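Local coordinates for protein probable glutathione reductase (PDB 4DNA) that probably catalyses the NADPH-dependent reduction of glutathione disulfide to glutathione, as an FAD-binding homodimer, at residues Y6-I11 against R136-V141. Sequence-based numbering, arbitrary orientation.
Sequences YDLFVI and RIVIAV. With FAD (flavin-adenine dinucleotide), chain C.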
loop_
_atom_site.group_PDB
_atom_site.type_symbol
_atom_site.label_atom_id
_atom_site.label_comp_id
_atom_site.label_asym_id
_atom_site.label_seq_id
_atom_site.Cartn_x
_atom_site.Cartn_y
_atom_site.Cartn_z
ATOM N N TYR A 6 3.194 -45.612 -6.593
ATOM C CA TYR A 6 2.726 -44.441 -5.864
ATOM C C TYR A 6 1.252 -44.215 -6.126
ATOM O O TYR A 6 0.699 -44.753 -7.079
ATOM C CB TYR A 6 3.526 -43.195 -6.265
ATOM C CG TYR A 6 5.022 -43.360 -6.126
ATOM C CD1 TYR A 6 5.640 -43.259 -4.885
ATOM C CD2 TYR A 6 5.816 -43.622 -7.237
ATOM C CE1 TYR A 6 7.012 -43.415 -4.753
ATOM C CE2 TYR A 6 7.188 -43.781 -7.118
ATOM C CZ TYR A 6 7.785 -43.676 -5.875
ATOM O OH TYR A 6 9.151 -43.834 -5.756
ATOM N N ASP A 7 0.611 -43.435 -5.269
ATOM C CA ASP A 7 -0.755 -43.028 -5.534
ATOM C C ASP A 7 -0.712 -41.852 -6.495
ATOM O O ASP A 7 -1.582 -41.714 -7.353
ATOM C CB ASP A 7 -1.481 -42.652 -4.240
ATOM C CG ASP A 7 -1.660 -43.839 -3.310
ATOM O OD1 ASP A 7 -2.547 -44.691 -3.572
ATOM O OD2 ASP A 7 -0.909 -43.929 -2.312
ATOM N N LEU A 8 0.327 -41.029 -6.360
ATOM C CA LEU A 8 0.408 -39.776 -7.094
ATOM C C LEU A 8 1.829 -39.363 -7.448
ATOM O O LEU A 8 2.579 -38.932 -6.578
ATOM C CB LEU A 8 -0.248 -38.644 -6.299
ATOM C CG LEU A 8 -0.126 -37.279 -6.982
ATOM C CD1 LEU A 8 -1.144 -37.127 -8.105
ATOM C CD2 LEU A 8 -0.271 -36.160 -5.972
ATOM N N PHE A 9 2.185 -39.463 -8.727
ATOM C CA PHE A 9 3.420 -38.854 -9.205
ATOM C C PHE A 9 3.158 -37.440 -9.716
ATOM O O PHE A 9 2.190 -37.205 -10.443
ATOM C CB PHE A 9 4.100 -39.700 -10.288
ATOM C CG PHE A 9 5.561 -39.385 -10.460
ATOM C CD1 PHE A 9 5.970 -38.275 -11.200
ATOM C CD2 PHE A 9 6.524 -40.178 -9.864
ATOM C CE1 PHE A 9 7.310 -37.973 -11.350
ATOM C CE2 PHE A 9 7.866 -39.884 -10.012
ATOM C CZ PHE A 9 8.260 -38.780 -10.754
ATOM N N VAL A 10 4.027 -36.516 -9.312
ATOM C CA VAL A 10 3.970 -35.112 -9.708
ATOM C C VAL A 10 5.221 -34.788 -10.523
ATOM O O VAL A 10 6.336 -34.863 -10.004
ATOM C CB VAL A 10 3.938 -34.185 -8.467
ATOM C CG1 VAL A 10 4.066 -32.729 -8.867
ATOM C CG2 VAL A 10 2.672 -34.387 -7.662
ATOM N N ILE A 11 5.051 -34.439 -11.791
ATOM C CA ILE A 11 6.190 -34.031 -12.599
ATOM C C ILE A 11 6.334 -32.516 -12.578
ATOM O O ILE A 11 5.479 -31.803 -13.105
ATOM C CB ILE A 11 6.077 -34.482 -14.066
ATOM C CG1 ILE A 11 5.709 -35.959 -14.163
ATOM C CG2 ILE A 11 7.392 -34.229 -14.783
ATOM C CD1 ILE A 11 5.385 -36.422 -15.573
ATOM N N ARG A 136 -2.470 -41.697 -10.156
ATOM C CA ARG A 136 -2.784 -40.397 -10.685
ATOM C C ARG A 136 -1.491 -39.715 -10.983
ATOM O O ARG A 136 -0.531 -39.924 -10.292
ATOM C CB ARG A 136 -3.522 -39.595 -9.647
ATOM C CG ARG A 136 -4.873 -40.157 -9.299
ATOM C CD ARG A 136 -5.826 -40.020 -10.460
ATOM N NE ARG A 136 -7.083 -40.714 -10.216
ATOM C CZ ARG A 136 -7.326 -41.960 -10.597
ATOM N NH1 ARG A 136 -8.487 -42.519 -10.335
ATOM N NH2 ARG A 136 -6.400 -42.644 -11.238
ATOM N N ILE A 137 -1.455 -38.903 -12.025
ATOM C CA ILE A 137 -0.252 -38.111 -12.308
ATOM C C ILE A 137 -0.599 -36.647 -12.517
ATOM O O ILE A 137 -1.617 -36.330 -13.124
ATOM C CB ILE A 137 0.551 -38.653 -13.508
ATOM C CG1 ILE A 137 1.039 -40.078 -13.211
ATOM C CG2 ILE A 137 1.746 -37.752 -13.800
ATOM C CD1 ILE A 137 1.139 -40.991 -14.418
ATOM N N VAL A 138 0.244 -35.766 -11.990
ATOM C CA VAL A 138 0.091 -34.340 -12.201
ATOM C C VAL A 138 1.271 -33.783 -12.983
ATOM O O VAL A 138 2.419 -33.968 -12.604
ATOM C CB VAL A 138 -0.062 -33.599 -10.869
ATOM C CG1 VAL A 138 0.047 -32.095 -11.074
ATOM C CG2 VAL A 138 -1.389 -33.967 -10.233
ATOM N N ILE A 139 0.981 -33.109 -14.080
ATOM C CA ILE A 139 2.018 -32.512 -14.898
ATOM C C ILE A 139 2.093 -31.001 -14.615
ATOM O O ILE A 139 1.413 -30.193 -15.254
ATOM C CB ILE A 139 1.768 -32.813 -16.389
ATOM C CG1 ILE A 139 1.864 -34.307 -16.629
ATOM C CG2 ILE A 139 2.775 -32.103 -17.275
ATOM C CD1 ILE A 139 1.312 -34.723 -17.970
ATOM N N ALA A 140 2.916 -30.635 -13.639
ATOM C CA ALA A 140 3.084 -29.242 -13.247
ATOM C C ALA A 140 4.457 -28.764 -13.680
ATOM O O ALA A 140 5.289 -28.343 -12.873
ATOM C CB ALA A 140 2.897 -29.089 -11.753
ATOM N N VAL A 141 4.657 -28.816 -14.984
ATOM C CA VAL A 141 5.964 -28.718 -15.612
ATOM C C VAL A 141 6.379 -27.276 -15.955
ATOM O O VAL A 141 7.566 -26.987 -16.129
ATOM C CB VAL A 141 5.973 -29.674 -16.835
ATOM C CG1 VAL A 141 6.448 -29.014 -18.110
ATOM C CG2 VAL A 141 6.741 -30.945 -16.519
HETATM P PA FAD C . 7.140 -23.584 -12.629
HETATM O O1A FAD C . 7.452 -23.021 -14.005
HETATM O O2A FAD C . 7.171 -22.733 -11.378
HETATM O O5B FAD C . 8.105 -24.837 -12.353
HETATM C C5B FAD C . 7.851 -26.148 -12.876
HETATM C C4B FAD C . 9.128 -26.940 -12.642
HETATM O O4B FAD C . 9.157 -28.169 -13.365
HETATM C C3B FAD C . 10.326 -26.129 -13.098
HETATM O O3B FAD C . 11.203 -25.948 -11.977
HETATM C C2B FAD C . 10.935 -26.946 -14.221
HETATM O O2B FAD C . 12.359 -26.842 -14.231
HETATM C C1B FAD C . 10.463 -28.360 -13.915
HETATM N N9A FAD C . 10.339 -29.233 -15.106
HETATM C C8A FAD C . 10.016 -28.809 -16.343
HETATM N N7A FAD C . 9.944 -29.830 -17.231
HETATM C C5A FAD C . 10.219 -30.944 -16.543
HETATM C C6A FAD C . 10.303 -32.369 -16.901
HETATM N N6A FAD C . 10.078 -32.714 -18.192
HETATM N N1A FAD C . 10.612 -33.253 -15.916
HETATM C C2A FAD C . 10.840 -32.841 -14.644
HETATM N N3A FAD C . 10.778 -31.547 -14.252
HETATM C C4A FAD C . 10.477 -30.563 -15.144
HETATM N N1 FAD C . 3.910 -14.591 -11.266
HETATM C C2 FAD C . 3.296 -13.828 -10.334
HETATM O O2 FAD C . 2.208 -14.212 -9.851
HETATM N N3 FAD C . 3.824 -12.664 -9.914
HETATM C C4 FAD C . 4.988 -12.173 -10.384
HETATM O O4 FAD C . 5.448 -11.087 -9.953
HETATM C C4X FAD C . 5.715 -12.954 -11.416
HETATM N N5 FAD C . 6.890 -12.536 -11.935
HETATM C C5X FAD C . 7.526 -13.288 -12.874
HETATM C C6 FAD C . 8.739 -12.855 -13.411
HETATM C C7 FAD C . 9.397 -13.616 -14.383
HETATM C C7M FAD C . 10.707 -13.106 -14.930
HETATM C C8 FAD C . 8.810 -14.914 -14.844
HETATM C C8M FAD C . 9.477 -15.783 -15.875
HETATM C C9 FAD C . 7.602 -15.345 -14.313
HETATM C C9A FAD C . 6.939 -14.584 -13.352
HETATM N N10 FAD C . 5.715 -15.035 -12.818
HETATM C C10 FAD C . 5.082 -14.231 -11.841
HETATM C "C1'" FAD C . 5.136 -16.305 -13.291
HETATM C "C2'" FAD C . 5.346 -17.465 -12.330
HETATM O "O2'" FAD C . 6.743 -17.611 -12.055
HETATM C "C3'" FAD C . 4.754 -18.753 -12.905
HETATM O "O3'" FAD C . 3.419 -18.472 -13.341
HETATM C "C4'" FAD C . 4.718 -19.903 -11.897
HETATM O "O4'" FAD C . 6.057 -20.298 -11.576
HETATM C "C5'" FAD C . 3.963 -21.098 -12.454
HETATM O "O5'" FAD C . 4.536 -22.288 -11.919
HETATM P P FAD C . 4.274 -23.764 -12.525
HETATM O O1P FAD C . 3.581 -24.617 -11.478
HETATM O O2P FAD C . 3.693 -23.654 -13.914
HETATM O O3P FAD C . 5.746 -24.389 -12.675
#
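Two neighbouring parallel strands of the FAD-binding Rossmann fold, 6-11 and 137-139, run to the adenine of the cofactor, where I11 at the end of one and V141 just beyond the other meet it. A ladder of five backbone hydrogen bonds joins them: R136 N to D7 O, F9 N to R136 O, V138 N to F9 O, I11 N to V138 O (2.8 Å) and A140 N to I11 O, the last completing the bridge between I11 and I139. On the face carrying L8 and V10, L8, with chi1 at 177° and chi2 at 79°, swings CD1 across to R136 CB and to V138 CG2, the latter at 3.8 Å; F324 of helix 314-329 packs against L8 and V138. The side chain of R136 crosses that of L8 at about a right angle and leads away to a salt bridge between its NE and E328. On the other face I11 CD1 rests against I137 CG2 and I139 CG1. The I11 CG2 branch instead meets V141 CG2 at 3.8 Å. Both methyls pack against one face of the adenine, I11 CG2 over FAD N1A and V141 CG2 over the N7A-C5A bond, 3.5 Å from FAD N7A. An alanine in place of V141 removes both methyls and would probably open a gap against the imidazole side of the adenine, with I11 CG2 losing its lateral neighbour. The ladder thus satisfies buried backbone polar groups and places I11, as the chain beyond A140 places V141, against the adenine, an apolar contact that complements polar grips on FAD such as that of E35.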